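Local coordinates for protein neutral ceramidase (Pseudomonas aeruginosa, PDB 2ZWS) that hydrolyses the N-acyl linkage of ceramides to give sphingosine and a free fatty acid, and also catalyses the reverse synthesis, using a bound zinc ion, at residues Gly53-Tyr58 with Pro83-Glu88; Ser250-Leu255 with Gly273-Ala278. One frame throughout, in Å; residues are numbered along the deposited sequence. Where two conformers were deposited one is given.

Contact 1. Residues Gly53-Tyr58 with Pro83-Glu88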
loop_
_atom_site.group_PDB
_atom_site.type_symbol
_atom_site.label_atom_id
_atom_site.label_comp_id
_atom_site.label_asym_id
_atom_site.label_seq_id
_atom_site.Cartn_x
_atom_site.Cartn_y
_atom_site.Cartn_z
ATOM N N GLY A 53 -24.843 12.630 10.926
ATOM C CA GLY A 53 -24.156 11.752 9.943
ATOM C C GLY A 53 -23.972 10.337 10.432
ATOM O O GLY A 53 -23.391 10.114 11.483
ATOM N N ARG A 54 -24.225 9.349 9.583
ATOM C CA ARG A 54 -23.647 9.296 8.263
ATOM C C ARG A 54 -22.144 9.566 8.405
ATOM O O ARG A 54 -21.637 10.704 8.422
ATOM C CB ARG A 54 -24.364 10.083 7.184
ATOM C CG ARG A 54 -25.685 9.429 6.782
ATOM C CD ARG A 54 -25.748 9.125 5.283
ATOM N NE ARG A 54 -26.867 8.236 4.998
ATOM C CZ ARG A 54 -26.770 6.995 4.515
ATOM N NH1 ARG A 54 -25.589 6.463 4.209
ATOM N NH2 ARG A 54 -27.874 6.283 4.312
ATOM N N ARG A 55 -21.463 8.451 8.598
ATOM C CA ARG A 55 -20.034 8.422 8.692
ATOM C C ARG A 55 -19.482 7.482 7.605
ATOM O O ARG A 55 -20.058 6.425 7.343
ATOM C CB ARG A 55 -19.627 7.918 10.074
ATOM C CG ARG A 55 -18.167 7.608 10.233
ATOM C CD ARG A 55 -17.874 6.993 11.616
ATOM N NE ARG A 55 -18.222 7.893 12.722
ATOM C CZ ARG A 55 -17.802 7.736 13.977
ATOM N NH1 ARG A 55 -17.008 6.724 14.310
ATOM N NH2 ARG A 55 -18.183 8.599 14.901
ATOM N N LEU A 56 -18.365 7.900 7.012
ATOM C CA LEU A 56 -17.548 7.082 6.142
ATOM C C LEU A 56 -16.147 7.016 6.720
ATOM O O LEU A 56 -15.706 7.949 7.392
ATOM C CB LEU A 56 -17.460 7.734 4.755
ATOM C CG LEU A 56 -18.791 7.921 4.002
ATOM C CD1 LEU A 56 -18.508 8.721 2.754
ATOM C CD2 LEU A 56 -19.446 6.606 3.647
ATOM N N VAL A 57 -15.440 5.926 6.442
ATOM C CA VAL A 57 -14.004 5.910 6.724
ATOM C C VAL A 57 -13.239 5.345 5.515
ATOM O O VAL A 57 -13.598 4.303 4.936
ATOM C CB VAL A 57 -13.660 5.200 8.080
ATOM C CG1 VAL A 57 -14.112 3.744 8.095
ATOM C CG2 VAL A 57 -12.170 5.334 8.399
ATOM N N TYR A 58 -12.192 6.079 5.144
ATOM C CA TYR A 58 -11.270 5.688 4.089
ATOM C C TYR A 58 -9.888 5.483 4.716
ATOM O O TYR A 58 -9.434 6.319 5.503
ATOM C CB TYR A 58 -11.202 6.805 3.024
ATOM C CG TYR A 58 -10.107 6.621 2.023
ATOM C CD1 TYR A 58 -8.842 7.191 2.217
ATOM C CD2 TYR A 58 -10.334 5.860 0.886
ATOM C CE1 TYR A 58 -7.813 7.006 1.304
ATOM C CE2 TYR A 58 -9.318 5.674 -0.069
ATOM C CZ TYR A 58 -8.064 6.241 0.158
ATOM O OH TYR A 58 -7.068 6.049 -0.773
ATOM N N PRO A 83 -20.175 -1.957 17.343
ATOM C CA PRO A 83 -21.340 -2.469 16.621
ATOM C C PRO A 83 -22.250 -1.361 16.144
ATOM O O PRO A 83 -22.517 -0.419 16.901
ATOM C CB PRO A 83 -22.065 -3.345 17.659
ATOM C CG PRO A 83 -21.498 -2.969 18.975
ATOM C CD PRO A 83 -20.120 -2.431 18.741
ATOM N N GLY A 84 -22.711 -1.469 14.901
ATOM C CA GLY A 84 -23.616 -0.483 14.326
ATOM C C GLY A 84 -22.934 0.743 13.750
ATOM O O GLY A 84 -23.583 1.559 13.101
ATOM N N VAL A 85 -21.627 0.871 13.961
ATOM C CA VAL A 85 -20.912 2.055 13.498
ATOM C C VAL A 85 -20.338 1.850 12.098
ATOM O O VAL A 85 -20.496 2.707 11.209
ATOM C CB VAL A 85 -19.778 2.434 14.466
ATOM C CG1 VAL A 85 -19.056 3.665 13.977
ATOM C CG2 VAL A 85 -20.321 2.681 15.916
ATOM N N TYR A 86 -19.658 0.719 11.926
ATOM C CA TYR A 86 -18.968 0.406 10.671
ATOM C C TYR A 86 -19.453 -0.901 10.105
ATOM O O TYR A 86 -19.743 -1.833 10.844
ATOM C CB TYR A 86 -17.459 0.292 10.891
ATOM C CG TYR A 86 -16.823 1.551 11.423
ATOM C CD1 TYR A 86 -16.307 1.601 12.725
ATOM C CD2 TYR A 86 -16.742 2.690 10.635
ATOM C CE1 TYR A 86 -15.730 2.759 13.213
ATOM C CE2 TYR A 86 -16.163 3.859 11.114
ATOM C CZ TYR A 86 -15.652 3.880 12.401
ATOM O OH TYR A 86 -15.084 5.039 12.908
ATOM N N ASP A 87 -19.515 -0.956 8.779
ATOM C CA ASP A 87 -19.639 -2.224 8.081
ATOM C C ASP A 87 -19.111 -2.103 6.639
ATOM O O ASP A 87 -18.433 -1.139 6.278
ATOM C CB ASP A 87 -21.079 -2.755 8.134
ATOM C CG ASP A 87 -22.083 -1.854 7.424
ATOM O OD1 ASP A 87 -21.699 -1.012 6.578
ATOM O OD2 ASP A 87 -23.293 -2.023 7.695
ATOM N N GLU A 88 -19.383 -3.105 5.816
ATOM C CA GLU A 88 -18.842 -3.082 4.461
ATOM C C GLU A 88 -19.283 -1.861 3.667
ATOM O O GLU A 88 -18.579 -1.443 2.741
ATOM C CB GLU A 88 -19.209 -4.348 3.692
ATOM C CG GLU A 88 -20.664 -4.780 3.801
ATOM C CD GLU A 88 -20.863 -5.837 4.872
ATOM O OE1 GLU A 88 -20.913 -7.046 4.533
ATOM O OE2 GLU A 88 -20.934 -5.471 6.056
#

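Contact 2. Residues Ser250-Leu255 with Gly273-Ala278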
loop_
_atom_site.group_PDB
_atom_site.type_symbol
_atom_site.label_atom_id
_atom_site.label_comp_id
_atom_site.label_asym_id
_atom_site.label_seq_id
_atom_site.Cartn_x
_atom_site.Cartn_y
_atom_site.Cartn_z
ATOM N N SER A 250 4.697 3.302 -14.629
ATOM C CA SER A 250 5.909 3.192 -13.822
ATOM C C SER A 250 6.428 4.569 -13.419
ATOM O O SER A 250 6.118 5.590 -14.067
ATOM C CB SER A 250 7.027 2.575 -14.669
ATOM O OG SER A 250 6.738 1.237 -15.001
ATOM N N PRO A 251 7.297 4.621 -12.399
ATOM C CA PRO A 251 7.980 5.897 -12.142
ATOM C C PRO A 251 8.763 6.317 -13.391
ATOM O O PRO A 251 9.331 5.470 -14.134
ATOM C CB PRO A 251 8.960 5.560 -11.009
ATOM C CG PRO A 251 8.347 4.348 -10.350
ATOM C CD PRO A 251 7.728 3.552 -11.470
ATOM N N ASN A 252 8.791 7.612 -13.632
ATOM C CA ASN A 252 9.645 8.123 -14.690
ATOM C C ASN A 252 11.112 7.909 -14.314
ATOM O O ASN A 252 11.446 7.825 -13.122
ATOM C CB ASN A 252 9.381 9.608 -14.853
ATOM C CG ASN A 252 10.035 10.202 -16.102
ATOM O OD1 ASN A 252 10.429 9.484 -17.050
ATOM N ND2 ASN A 252 10.204 11.514 -16.084
ATOM N N LEU A 253 11.989 7.813 -15.322
ATOM C CA LEU A 253 13.430 7.857 -15.083
ATOM C C LEU A 253 13.836 9.102 -14.316
ATOM O O LEU A 253 13.266 10.183 -14.517
ATOM C CB LEU A 253 14.198 7.791 -16.407
ATOM C CG LEU A 253 14.059 6.515 -17.211
ATOM C CD1 LEU A 253 14.832 6.715 -18.515
ATOM C CD2 LEU A 253 14.526 5.275 -16.446
ATOM N N ASN A 254 14.815 8.953 -13.425
ATOM C CA ASN A 254 15.316 10.097 -12.671
ATOM C C ASN A 254 16.569 10.658 -13.325
ATOM O O ASN A 254 17.680 10.140 -13.138
ATOM C CB ASN A 254 15.616 9.713 -11.227
ATOM C CG ASN A 254 16.234 10.842 -10.445
ATOM O OD1 ASN A 254 16.246 12.005 -10.880
ATOM N ND2 ASN A 254 16.738 10.514 -9.259
ATOM N N LEU A 255 16.376 11.694 -14.135
ATOM C CA LEU A 255 17.482 12.307 -14.870
ATOM C C LEU A 255 17.850 13.673 -14.298
ATOM O O LEU A 255 18.431 14.503 -14.986
ATOM C CB LEU A 255 17.154 12.385 -16.366
ATOM C CG LEU A 255 16.866 11.017 -17.012
ATOM C CD1 LEU A 255 16.517 11.198 -18.504
ATOM C CD2 LEU A 255 18.023 10.020 -16.851
ATOM N N GLY A 273 8.893 10.619 -5.089
ATOM C CA GLY A 273 8.047 11.079 -3.990
ATOM C C GLY A 273 7.917 12.581 -3.934
ATOM O O GLY A 273 6.814 13.116 -3.769
ATOM N N LEU A 274 9.036 13.270 -4.075
ATOM C CA LEU A 274 9.002 14.740 -4.042
ATOM C C LEU A 274 8.195 15.324 -5.192
ATOM O O LEU A 274 7.510 16.332 -5.004
ATOM C CB LEU A 274 10.404 15.335 -4.052
ATOM C CG LEU A 274 11.141 15.209 -2.721
ATOM C CD1 LEU A 274 12.582 15.662 -2.897
ATOM C CD2 LEU A 274 10.465 16.002 -1.611
ATOM N N ARG A 275 8.271 14.710 -6.373
ATOM C CA ARG A 275 7.494 15.213 -7.516
ATOM C C ARG A 275 5.994 15.139 -7.239
ATOM O O ARG A 275 5.251 16.095 -7.495
ATOM C CB ARG A 275 7.856 14.467 -8.801
ATOM C CG ARG A 275 9.258 14.810 -9.277
ATOM C CD ARG A 275 9.652 14.024 -10.492
ATOM N NE ARG A 275 11.077 14.226 -10.752
ATOM C CZ ARG A 275 11.761 13.718 -11.772
ATOM N NH1 ARG A 275 11.167 12.954 -12.688
ATOM N NH2 ARG A 275 13.067 13.971 -11.864
ATOM N N GLN A 276 5.579 14.048 -6.600
ATOM C CA GLN A 276 4.157 13.878 -6.224
ATOM C C GLN A 276 3.780 14.842 -5.124
ATOM O O GLN A 276 2.731 15.484 -5.188
ATOM C CB GLN A 276 3.864 12.445 -5.775
ATOM C CG GLN A 276 4.013 11.458 -6.926
ATOM C CD GLN A 276 3.875 10.048 -6.457
ATOM O OE1 GLN A 276 2.768 9.565 -6.297
ATOM N NE2 GLN A 276 4.995 9.383 -6.200
ATOM N N PHE A 277 4.631 14.929 -4.105
ATOM C CA PHE A 277 4.390 15.842 -3.008
ATOM C C PHE A 277 4.198 17.270 -3.523
ATOM O O PHE A 277 3.272 17.970 -3.092
ATOM C CB PHE A 277 5.547 15.860 -2.000
ATOM C CG PHE A 277 5.487 17.058 -1.108
ATOM C CD1 PHE A 277 4.567 17.110 -0.072
ATOM C CD2 PHE A 277 6.248 18.178 -1.384
ATOM C CE1 PHE A 277 4.428 18.276 0.726
ATOM C CE2 PHE A 277 6.132 19.329 -0.605
ATOM C CZ PHE A 277 5.212 19.390 0.443
ATOM N N ALA A 278 5.086 17.716 -4.421
ATOM C CA ALA A 278 5.087 19.129 -4.809
ATOM C C ALA A 278 3.758 19.485 -5.475
ATOM O O ALA A 278 3.169 20.530 -5.203
ATOM C CB ALA A 278 6.266 19.464 -5.682
HETATM O O HOH W 1 13.618 12.721 -14.722
#

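Contact 1. Residues Gly53-Tyr58 with Pro83-Glu88
A beta-alpha-beta crossover brings R55 and V57, on strand 55-61, against V85 and Y86 in the loop that leads from helix 68-81 to the parallel neighbouring strand 91-95; the loop continues into D87, which probably contacts substrate. The contact illustrates how one aromatic side chain can serve such a connection through both its ring carbons and its hydroxyl. The side chains of Y86 and V57 cross at about a right angle, and V57 CG1 lies 3.7 Å from Y86 CE2. On the same ring carbon sits the arginine stem, R55 CD being 3.6 Å from Y86 CE2. V85 CG1 packs over one face of the ring, 3.5 Å above its plane and displaced toward the rim.

R55 leaves the strand with CG anti to the backbone N (chi1 170°) and then bends at chi3, which swings the guanidinium round to the phenol. R55 NH1 donates to Y86 OH over 2.9 Å, a bent bond (143°) tilted slightly from the guanidinium plane. Y86 OH has a second, weak hydrogen bond with Q138 NE2 of helix 120-138. R55 NH2 is held separately by a salt bridge to E48 on strand 41-49, while N90 ND2 bonds to the backbone O of both R55 and V85. E48 probably offsets much of the arginine's charge, bonds from two guanidinium nitrogens restrain its rotation, and its proximity would be expected to polarise the phenol.

Contact 2. Residues Ser250-Leu255 with Gly273-Ala278
R275, on helix 265-286, reaches toward N252, L253 and N254 in the loop that follows strand 249-251, the short strand carrying S250, probably the catalytic nucleophile. It is an example of a contact made through water: no direct hydrogen bond joins the two segments. The first shell is polar and loose, with R275 NH1 3.8 Å from N252 ND2 and R275 NH2 3.9 Å from N254 OD1; the N254 amide plane stands nearly perpendicular to the guanidinium, at 85°. R275 NH1 and N252 ND2 both donate to the backbone O of N155.

Further outward, N254 OD1 accepts from the backbone N of K256. The arginine chain is extended from CG to NE, spanning the gap from the helix, and a salt bridge from R275 NE to E271, one turn earlier in the same helix, steadies it there. A single water completes the bridge in the plane of the guanidinium, at its edge: it accepts from R275 NH2 at 3.2 Å and from L255 N at 3.0 Å, and donates to L253 O at 2.6 Å.

Overall arrangement
Contacts 1 and 2 share no helix or strand and do not touch: their centres lie 35 Å apart on opposite sides of the chain's centre, with nearest atoms about 12 Å away, although all four segments belong to the N-terminal ceramidase domain. Each turns on an arginine paired with a glutamate outside its segments. Of four touching residues, contact 1 has two buried and none exposed, contact 2 one buried and one exposed. Contact 1 sets a loop against a strand of the large mixed sheet, and apolar groups, V57 among them buried, flank its direct bond. Contact 2 joins a helix to the loop beyond a two-stranded sheet, where backbone groups, amides and a water share the polar contacts.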